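Local coordinates for protein putative peptidase (Chlamydophila abortus, PDB 3CE2) that is a putative zinc metallopeptidase of the M3B (oligopeptidase F) family that probably degrades small peptides, at residues Lys85-Thr99 against Asn367-Asp381. Residues are numbered along the deposited sequence; the frame is centred on the assembly and turned at random.
Sequences KLYVYAHLTHDQDIT and NLNKRSGAYSSGCYD
Helix 85-96 and strand 375-377 touch while running roughly antiparallel, their axes at 149° and 11.1 Å apart at closest approach. Lys85 therefore faces Cys379 at one end, and Asp95 and Asp97 face Arg371 and Lys370 at the other. There the chain of 367-371 closes on Asp95-Ile98. Arg371 N donates to Asp95 O (2.8 Å), and just beyond, Ile98 N donates to Asn369 O. Between them Asn367, at the head of the type II turn 367-370, sends its amide ND2 almost straight down the C=O of Gln96, 2.9 Å from Gln96 O at an angle of 177°. The carbonyls of Asp95 and Gln96 thus find donors in this loop.

Asp95 holds two side chains through separate oxygens. Its OD2 accepts the Tyr375 hydroxyl (OH to OD2, 2.7 Å) on the anti lone pair, at the edge of the phenol ring. Its OD1 forms a salt bridge with Arg371 NE, 3.2 Å away, which comes from above the carboxylate plane; the carboxylate and guanidinium planes are perpendicular. Bends at chi2 and chi3 fold the arginine back to this position, where Ile98 CG2 lies 3.7 Å over the centre of the guanidinium.

Strand 375-377 is an outer, antiparallel neighbour of strand 385-387 in a small mixed sheet. Ser376 OG is hydrogen-bonded to Glu403 OE1 of the HExxH helix, whose His402 and His406 bind zinc, and the Tyr375 side chain lies about 8 Å from a bound zinc ion, placing this junction with helix 66-96 beside the zinc-binding helix.

Farther along, packing replaces polar bonds. Leu92 CD2 meets the Tyr375 ring at its edge, while Val88 sets both methyls against one side of Gly378: CG1 approaches its CA, and CG2 rests 3.6 Å from its O and also touches Cys379 CB.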
ATOM      1  N   LYS A  85     -20.813  -4.484   7.471  1.00 42.61           N
ATOM      2  CA  LYS A  85     -21.000  -4.282   8.893  1.00 45.68           C
ATOM      3  C   LYS A  85     -20.815  -5.629   9.612  1.00 48.32           C
ATOM      4  O   LYS A  85     -20.116  -5.721  10.612  1.00 47.75           O
ATOM      5  CB  LYS A  85     -22.403  -3.715   9.120  1.00 49.63           C
ATOM      6  CG  LYS A  85     -22.779  -3.311  10.526  1.00 54.46           C
ATOM      7  CD  LYS A  85     -24.146  -2.619  10.467  1.00 62.86           C
ATOM      8  CE  LYS A  85     -24.845  -2.561  11.828  1.00 70.51           C
ATOM      9  NZ  LYS A  85     -24.265  -1.527  12.752  1.00 73.35           N
ATOM     10  N   LEU A  86     -21.430  -6.684   9.089  1.00 49.32           N
ATOM     11  CA  LEU A  86     -21.361  -7.981   9.729  1.00 45.65           C
ATOM     12  C   LEU A  86     -19.957  -8.525   9.591  1.00 50.79           C
ATOM     13  O   LEU A  86     -19.445  -9.199  10.487  1.00 55.69           O
ATOM     14  CB  LEU A  86     -22.312  -8.959   9.065  1.00 46.04           C
ATOM     15  CG  LEU A  86     -23.806  -8.763   9.274  1.00 44.36           C
ATOM     16  CD1 LEU A  86     -24.548  -9.555   8.181  1.00 40.03           C
ATOM     17  CD2 LEU A  86     -24.217  -9.180  10.683  1.00 43.23           C
ATOM     18  N   TYR A  87     -19.325  -8.250   8.462  1.00 41.29           N
ATOM     19  CA  TYR A  87     -17.987  -8.750   8.284  1.00 40.98           C
ATOM     20  C   TYR A  87     -17.030  -8.158   9.306  1.00 45.47           C
ATOM     21  O   TYR A  87     -16.305  -8.858  10.005  1.00 51.32           O
ATOM     22  CB  TYR A  87     -17.486  -8.425   6.904  1.00 40.88           C
ATOM     23  CG  TYR A  87     -16.158  -9.061   6.659  1.00 46.54           C
ATOM     24  CD1 TYR A  87     -16.075 -10.352   6.111  1.00 47.03           C
ATOM     25  CD2 TYR A  87     -14.973  -8.400   7.002  1.00 44.08           C
ATOM     26  CE1 TYR A  87     -14.849 -10.953   5.880  1.00 44.35           C
ATOM     27  CE2 TYR A  87     -13.737  -8.993   6.780  1.00 48.00           C
ATOM     28  CZ  TYR A  87     -13.688 -10.271   6.219  1.00 46.15           C
ATOM     29  OH  TYR A  87     -12.481 -10.864   6.002  1.00 43.78           O
ATOM     30  N   VAL A  88     -17.042  -6.844   9.375  1.00 44.95           N
ATOM     31  CA  VAL A  88     -16.140  -6.118  10.195  1.00 42.06           C
ATOM     32  C   VAL A  88     -16.300  -6.597  11.616  1.00 45.89           C
ATOM     33  O   VAL A  88     -15.314  -6.857  12.306  1.00 48.54           O
ATOM     34  CB  VAL A  88     -16.412  -4.602  10.049  1.00 43.77           C
ATOM     35  CG1 VAL A  88     -15.813  -3.821  11.202  1.00 41.42           C
ATOM     36  CG2 VAL A  88     -15.851  -4.112   8.694  1.00 41.98           C
ATOM     37  N   TYR A  89     -17.543  -6.750  12.050  1.00 47.28           N
ATOM     38  CA  TYR A  89     -17.801  -7.185  13.422  1.00 49.29           C
ATOM     39  C   TYR A  89     -17.207  -8.566  13.708  1.00 49.71           C
ATOM     40  O   TYR A  89     -16.567  -8.766  14.730  1.00 52.26           O
ATOM     41  CB  TYR A  89     -19.295  -7.227  13.712  1.00 50.89           C
ATOM     42  CG  TYR A  89     -19.581  -7.688  15.107  1.00 50.48           C
ATOM     43  CD1 TYR A  89     -19.682  -6.773  16.137  1.00 50.65           C
ATOM     44  CD2 TYR A  89     -19.725  -9.042  15.407  1.00 51.97           C
ATOM     45  CE1 TYR A  89     -19.924  -7.167  17.415  1.00 53.19           C
ATOM     46  CE2 TYR A  89     -19.962  -9.458  16.701  1.00 49.63           C
ATOM     47  CZ  TYR A  89     -20.063  -8.507  17.701  1.00 52.59           C
ATOM     48  OH  TYR A  89     -20.319  -8.856  19.006  1.00 54.19           O
ATOM     49  N   ALA A  90     -17.443  -9.523  12.812  1.00 47.42           N
ATOM     50  CA  ALA A  90     -16.910 -10.880  12.965  1.00 47.63           C
ATOM     51  C   ALA A  90     -15.365 -10.913  12.926  1.00 50.88           C
ATOM     52  O   ALA A  90     -14.710 -11.535  13.775  1.00 50.39           O
ATOM     53  CB  ALA A  90     -17.489 -11.785  11.905  1.00 35.49           C
ATOM     54  N   HIS A  91     -14.799 -10.226  11.942  1.00 51.95           N
ATOM     55  CA  HIS A  91     -13.343 -10.175  11.749  1.00 52.00           C
ATOM     56  C   HIS A  91     -12.627  -9.516  12.939  1.00 47.27           C
ATOM     57  O   HIS A  91     -11.581  -9.981  13.389  1.00 41.56           O
ATOM     58  CB  HIS A  91     -13.028  -9.469  10.421  1.00 52.76           C
ATOM     59  CG  HIS A  91     -11.622  -8.982  10.306  1.00 68.74           C
ATOM     60  ND1 HIS A  91     -11.266  -7.666  10.549  1.00 69.65           N
ATOM     61  CD2 HIS A  91     -10.481  -9.630   9.966  1.00 73.35           C
ATOM     62  CE1 HIS A  91      -9.963  -7.531  10.378  1.00 75.07           C
ATOM     63  NE2 HIS A  91      -9.464  -8.704  10.019  1.00 78.21           N
ATOM     64  N   LEU A  92     -13.194  -8.436  13.456  1.00 47.39           N
ATOM     65  CA  LEU A  92     -12.596  -7.768  14.596  1.00 47.66           C
ATOM     66  C   LEU A  92     -12.653  -8.703  15.801  1.00 52.09           C
ATOM     67  O   LEU A  92     -11.705  -8.763  16.580  1.00 54.94           O
ATOM     68  CB  LEU A  92     -13.333  -6.464  14.921  1.00 43.23           C
ATOM     69  CG  LEU A  92     -13.297  -5.251  13.995  1.00 44.69           C
ATOM     70  CD1 LEU A  92     -14.100  -4.106  14.643  1.00 46.09           C
ATOM     71  CD2 LEU A  92     -11.874  -4.810  13.694  1.00 42.04           C
ATOM     72  N   THR A  93     -13.776  -9.413  15.955  1.00 51.69           N
ATOM     73  CA  THR A  93     -13.985 -10.334  17.083  1.00 55.72           C
ATOM     74  C   THR A  93     -12.953 -11.471  17.039  1.00 50.13           C
ATOM     75  O   THR A  93     -12.269 -11.743  18.021  1.00 51.62           O
ATOM     76  CB  THR A  93     -15.445 -10.907  17.092  1.00 59.62           C
ATOM     77  OG1 THR A  93     -16.371  -9.865  17.446  1.00 63.95           O
ATOM     78  CG2 THR A  93     -15.590 -12.066  18.089  1.00 49.31           C
ATOM     79  N   HIS A  94     -12.836 -12.088  15.870  1.00 39.57           N
ATOM     80  CA  HIS A  94     -11.846 -13.098  15.582  1.00 41.59           C
ATOM     81  C   HIS A  94     -10.425 -12.666  15.907  1.00 46.72           C
ATOM     82  O   HIS A  94      -9.633 -13.454  16.385  1.00 53.30           O
ATOM     83  CB  HIS A  94     -11.963 -13.493  14.110  1.00 45.71           C
ATOM     84  CG  HIS A  94     -10.864 -14.385  13.623  1.00 54.55           C
ATOM     85  ND1 HIS A  94     -10.700 -15.681  14.066  1.00 56.65           N
ATOM     86  CD2 HIS A  94      -9.892 -14.179  12.699  1.00 58.56           C
ATOM     87  CE1 HIS A  94      -9.673 -16.230  13.440  1.00 56.84           C
ATOM     88  NE2 HIS A  94      -9.164 -15.341  12.605  1.00 54.67           N
ATOM     89  N   ASP A  95     -10.082 -11.413  15.646  1.00 50.68           N
ATOM     90  CA  ASP A  95      -8.705 -10.991  15.812  1.00 46.02           C
ATOM     91  C   ASP A  95      -8.328 -10.782  17.271  1.00 51.45           C
ATOM     92  O   ASP A  95      -7.136 -10.692  17.617  1.00 47.97           O
ATOM     93  CB  ASP A  95      -8.433  -9.738  14.993  1.00 49.46           C
ATOM     94  CG  ASP A  95      -8.270 -10.035  13.515  1.00 54.05           C
ATOM     95  OD1 ASP A  95      -8.187 -11.229  13.154  1.00 58.75           O
ATOM     96  OD2 ASP A  95      -8.226  -9.075  12.714  1.00 54.55           O
ATOM     97  N   GLN A  96      -9.337 -10.704  18.133  1.00 55.59           N
ATOM     98  CA  GLN A  96      -9.085 -10.596  19.572  1.00 58.43           C
ATOM     99  C   GLN A  96      -8.433 -11.862  20.128  1.00 56.61           C
ATOM    100  O   GLN A  96      -7.644 -11.793  21.078  1.00 55.68           O
ATOM    101  CB  GLN A  96     -10.383 -10.308  20.313  1.00 56.91           C
ATOM    102  CG  GLN A  96     -10.789  -8.868  20.215  1.00 53.65           C
ATOM    103  CD  GLN A  96     -12.260  -8.637  20.486  1.00 47.37           C
ATOM    104  OE1 GLN A  96     -12.733  -7.514  20.396  1.00 52.68           O
ATOM    105  NE2 GLN A  96     -12.990  -9.693  20.798  1.00 37.68           N
ATOM    106  N   ASP A  97      -8.773 -12.999  19.509  1.00 54.95           N
ATOM    107  CA  ASP A  97      -8.301 -14.335  19.893  1.00 54.39           C
ATOM    108  C   ASP A  97      -8.498 -15.304  18.721  1.00 46.73           C
ATOM    109  O   ASP A  97      -9.587 -15.797  18.484  1.00 49.78           O
ATOM    110  CB  ASP A  97      -9.044 -14.820  21.144  1.00 55.83           C
ATOM    111  CG  ASP A  97      -8.672 -16.248  21.543  1.00 68.81           C
ATOM    112  OD1 ASP A  97      -7.763 -16.870  20.923  1.00 68.95           O
ATOM    113  OD2 ASP A  97      -9.318 -16.753  22.492  1.00 73.94           O
ATOM    114  N   ILE A  98      -7.439 -15.580  17.980  1.00 47.08           N
ATOM    115  CA  ILE A  98      -7.615 -16.194  16.665  1.00 47.87           C
ATOM    116  C   ILE A  98      -7.943 -17.688  16.708  1.00 51.80           C
ATOM    117  O   ILE A  98      -8.310 -18.292  15.694  1.00 49.19           O
ATOM    118  CB  ILE A  98      -6.429 -15.893  15.746  1.00 50.48           C
ATOM    119  CG1 ILE A  98      -5.149 -16.555  16.274  1.00 44.80           C
ATOM    120  CG2 ILE A  98      -6.247 -14.358  15.617  1.00 44.88           C
ATOM    121  CD1 ILE A  98      -3.897 -16.295  15.377  1.00 42.25           C
ATOM    122  N   THR A  99      -7.839 -18.276  17.893  1.00 53.93           N
ATOM    123  CA  THR A  99      -8.133 -19.695  18.044  1.00 52.45           C
ATOM    124  C   THR A  99      -9.550 -19.953  18.543  1.00 51.83           C
ATOM    125  O   THR A  99     -10.053 -21.060  18.427  1.00 51.70           O
ATOM    126  CB  THR A  99      -7.193 -20.369  19.022  1.00 47.84           C
ATOM    127  OG1 THR A  99      -7.568 -19.985  20.346  1.00 45.94           O
ATOM    128  CG2 THR A  99      -5.741 -19.993  18.732  1.00 42.75           C
ATOM    129  N   ASN A 367      -2.515  -9.972  23.718  1.00 41.50           N
ATOM    130  CA  ASN A 367      -3.016 -11.023  24.586  1.00 43.66           C
ATOM    131  C   ASN A 367      -2.893 -12.361  23.884  1.00 46.03           C
ATOM    132  O   ASN A 367      -2.617 -12.420  22.681  1.00 48.44           O
ATOM    133  CB  ASN A 367      -4.443 -10.755  25.077  1.00 41.30           C
ATOM    134  CG  ASN A 367      -5.461 -10.656  23.943  1.00 47.47           C
ATOM    135  OD1 ASN A 367      -5.980  -9.570  23.662  1.00 53.75           O
ATOM    136  ND2 ASN A 367      -5.758 -11.780  23.296  1.00 43.54           N
ATOM    137  N   LEU A 368      -3.091 -13.434  24.628  1.00 45.52           N
ATOM    138  CA  LEU A 368      -2.870 -14.748  24.077  1.00 45.88           C
ATOM    139  C   LEU A 368      -3.672 -14.881  22.790  1.00 47.01           C
ATOM    140  O   LEU A 368      -4.882 -14.696  22.797  1.00 50.41           O
ATOM    141  CB  LEU A 368      -3.289 -15.825  25.076  1.00 44.96           C
ATOM    142  CG  LEU A 368      -2.975 -17.246  24.598  1.00 42.47           C
ATOM    143  CD1 LEU A 368      -1.492 -17.595  24.799  1.00 36.97           C
ATOM    144  CD2 LEU A 368      -3.886 -18.215  25.305  1.00 42.94           C
ATOM    145  N   ASN A 369      -2.987 -15.162  21.685  1.00 46.17           N
ATOM    146  CA  ASN A 369      -3.647 -15.441  20.410  1.00 47.92           C
ATOM    147  C   ASN A 369      -4.358 -14.284  19.695  1.00 50.14           C
ATOM    148  O   ASN A 369      -5.157 -14.514  18.770  1.00 47.02           O
ATOM    149  CB  ASN A 369      -4.571 -16.640  20.563  1.00 52.85           C
ATOM    150  CG  ASN A 369      -3.800 -17.925  20.826  1.00 54.40           C
ATOM    151  OD1 ASN A 369      -4.201 -18.725  21.655  1.00 53.84           O
ATOM    152  ND2 ASN A 369      -2.676 -18.111  20.128  1.00 46.66           N
ATOM    153  N   LYS A 370      -4.066 -13.052  20.125  1.00 46.29           N
ATOM    154  CA  LYS A 370      -4.513 -11.865  19.425  1.00 43.12           C
ATOM    155  C   LYS A 370      -3.762 -11.767  18.102  1.00 42.93           C
ATOM    156  O   LYS A 370      -2.576 -12.063  18.065  1.00 50.28           O
ATOM    157  CB  LYS A 370      -4.231 -10.626  20.273  1.00 43.88           C
ATOM    158  CG  LYS A 370      -4.819  -9.332  19.673  1.00 44.11           C
ATOM    159  CD  LYS A 370      -4.441  -8.139  20.530  1.00 39.23           C
ATOM    160  CE  LYS A 370      -4.878  -6.827  19.931  1.00 38.15           C
ATOM    161  NZ  LYS A 370      -4.725  -5.739  20.951  1.00 34.93           N
ATOM    162  N   ARG A 371      -4.438 -11.379  17.017  1.00 47.98           N
ATOM    163  CA  ARG A 371      -3.765 -11.177  15.720  1.00 46.64           C
ATOM    164  C   ARG A 371      -2.491 -10.345  15.910  1.00 46.94           C
ATOM    165  O   ARG A 371      -2.467  -9.410  16.720  1.00 47.24           O
ATOM    166  CB  ARG A 371      -4.701 -10.483  14.729  1.00 53.32           C
ATOM    167  CG  ARG A 371      -4.103 -10.220  13.340  1.00 58.39           C
ATOM    168  CD  ARG A 371      -3.949 -11.527  12.598  1.00 72.43           C
ATOM    169  NE  ARG A 371      -5.250 -12.171  12.357  1.00 83.45           N
ATOM    170  CZ  ARG A 371      -5.422 -13.466  12.075  1.00 86.34           C
ATOM    171  NH1 ARG A 371      -4.375 -14.284  12.009  1.00 89.54           N
ATOM    172  NH2 ARG A 371      -6.644 -13.954  11.871  1.00 84.49           N
ATOM    173  N   SER A 372      -1.436 -10.688  15.172  1.00 46.70           N
ATOM    174  CA  SER A 372      -0.154  -9.963  15.231  1.00 46.75           C
ATOM    175  C   SER A 372      -0.139  -8.634  14.472  1.00 46.65           C
ATOM    176  O   SER A 372      -0.996  -8.371  13.600  1.00 38.47           O
ATOM    177  CB  SER A 372       0.954 -10.824  14.621  1.00 46.25           C
ATOM    178  OG  SER A 372       1.582 -11.586  15.622  1.00 64.43           O
ATOM    179  N   GLY A 373       0.885  -7.836  14.762  1.00 40.88           N
ATOM    180  CA  GLY A 373       1.131  -6.598  14.034  1.00 43.35           C
ATOM    181  C   GLY A 373       0.094  -5.524  14.336  1.00 44.43           C
ATOM    182  O   GLY A 373      -0.299  -5.357  15.495  1.00 44.66           O
ATOM    183  N   ALA A 374      -0.357  -4.821  13.292  1.00 41.81           N
ATOM    184  CA  ALA A 374      -1.245  -3.657  13.438  1.00 41.58           C
ATOM    185  C   ALA A 374      -2.047  -3.319  12.178  1.00 40.24           C
ATOM    186  O   ALA A 374      -1.633  -3.634  11.058  1.00 43.34           O
ATOM    187  CB  ALA A 374      -0.443  -2.441  13.877  1.00 35.84           C
ATOM    188  N   TYR A 375      -3.191  -2.670  12.370  1.00 41.27           N
ATOM    189  CA  TYR A 375      -4.017  -2.212  11.252  1.00 41.82           C
ATOM    190  C   TYR A 375      -5.127  -1.265  11.680  1.00 41.83           C
ATOM    191  O   TYR A 375      -5.373  -1.080  12.867  1.00 43.71           O
ATOM    192  CB  TYR A 375      -4.633  -3.399  10.489  1.00 41.68           C
ATOM    193  CG  TYR A 375      -5.646  -4.197  11.278  1.00 43.45           C
ATOM    194  CD1 TYR A 375      -6.868  -3.628  11.680  1.00 41.59           C
ATOM    195  CD2 TYR A 375      -5.399  -5.533  11.607  1.00 41.79           C
ATOM    196  CE1 TYR A 375      -7.812  -4.376  12.392  1.00 41.99           C
ATOM    197  CE2 TYR A 375      -6.335  -6.294  12.321  1.00 41.13           C
ATOM    198  CZ  TYR A 375      -7.537  -5.714  12.711  1.00 44.29           C
ATOM    199  OH  TYR A 375      -8.446  -6.467  13.429  1.00 41.94           O
ATOM    200  N   SER A 376      -5.784  -0.675  10.678  1.00 48.55           N
ATOM    201  CA  SER A 376      -7.010   0.094  10.840  1.00 43.19           C
ATOM    202  C   SER A 376      -8.088  -0.569  10.035  1.00 42.80           C
ATOM    203  O   SER A 376      -7.853  -1.043   8.930  1.00 42.49           O
ATOM    204  CB  SER A 376      -6.838   1.493  10.283  1.00 47.26           C
ATOM    205  OG  SER A 376      -5.510   1.905  10.485  1.00 63.02           O
ATOM    206  N   SER A 377      -9.292  -0.581  10.572  1.00 41.34           N
ATOM    207  CA  SER A 377     -10.389  -1.195   9.870  1.00 46.88           C
ATOM    208  C   SER A 377     -11.647  -0.498  10.346  1.00 46.64           C
ATOM    209  O   SER A 377     -11.573   0.488  11.063  1.00 47.08           O
ATOM    210  CB  SER A 377     -10.424  -2.713  10.154  1.00 49.33           C
ATOM    211  OG  SER A 377     -11.525  -3.340   9.524  1.00 51.42           O
ATOM    212  N   GLY A 378     -12.799  -1.020   9.959  1.00 49.55           N
ATOM    213  CA  GLY A 378     -14.068  -0.410  10.302  1.00 50.77           C
ATOM    214  C   GLY A 378     -14.844  -0.421   9.018  1.00 51.50           C
ATOM    215  O   GLY A 378     -14.370  -0.936   8.010  1.00 57.62           O
ATOM    216  N   CYS A 379     -16.048   0.117   9.032  1.00 55.35           N
ATOM    217  CA  CYS A 379     -16.777   0.248   7.778  1.00 58.53           C
ATOM    218  C   CYS A 379     -17.551   1.525   7.861  1.00 54.07           C
ATOM    219  O   CYS A 379     -17.397   2.290   8.828  1.00 51.72           O
ATOM    220  CB  CYS A 379     -17.738  -0.921   7.564  1.00 62.62           C
ATOM    221  SG  CYS A 379     -18.878  -1.097   8.953  1.00 63.67           S
ATOM    222  N   TYR A 380     -18.409   1.727   6.866  1.00 52.90           N
ATOM    223  CA  TYR A 380     -19.145   2.971   6.725  1.00 53.38           C
ATOM    224  C   TYR A 380     -19.866   3.333   8.001  1.00 51.47           C
ATOM    225  O   TYR A 380     -19.898   4.495   8.392  1.00 53.60           O
ATOM    226  CB  TYR A 380     -20.115   2.895   5.544  1.00 55.51           C
ATOM    227  CG  TYR A 380     -20.670   4.231   5.134  1.00 58.06           C
ATOM    228  CD1 TYR A 380     -19.902   5.126   4.383  1.00 56.56           C
ATOM    229  CD2 TYR A 380     -21.965   4.610   5.507  1.00 59.15           C
ATOM    230  CE1 TYR A 380     -20.409   6.361   4.005  1.00 61.05           C
ATOM    231  CE2 TYR A 380     -22.487   5.842   5.141  1.00 59.85           C
ATOM    232  CZ  TYR A 380     -21.709   6.716   4.384  1.00 62.76           C
ATOM    233  OH  TYR A 380     -22.229   7.938   4.014  1.00 58.49           O
ATOM    234  N   ASP A 381     -20.386   2.323   8.687  1.00 59.46           N
ATOM    235  CA  ASP A 381     -21.233   2.561   9.854  1.00 69.30           C
ATOM    236  C   ASP A 381     -20.530   2.681  11.218  1.00 69.54           C
ATOM    237  O   ASP A 381     -21.105   3.199  12.177  1.00 68.42           O
ATOM    238  CB  ASP A 381     -22.369   1.535   9.872  1.00 72.83           C
ATOM    239  CG  ASP A 381     -23.334   1.736   8.702  1.00 76.62           C
ATOM    240  OD1 ASP A 381     -23.916   2.845   8.612  1.00 73.93           O
ATOM    241  OD2 ASP A 381     -23.490   0.811   7.867  1.00 77.11           O
TER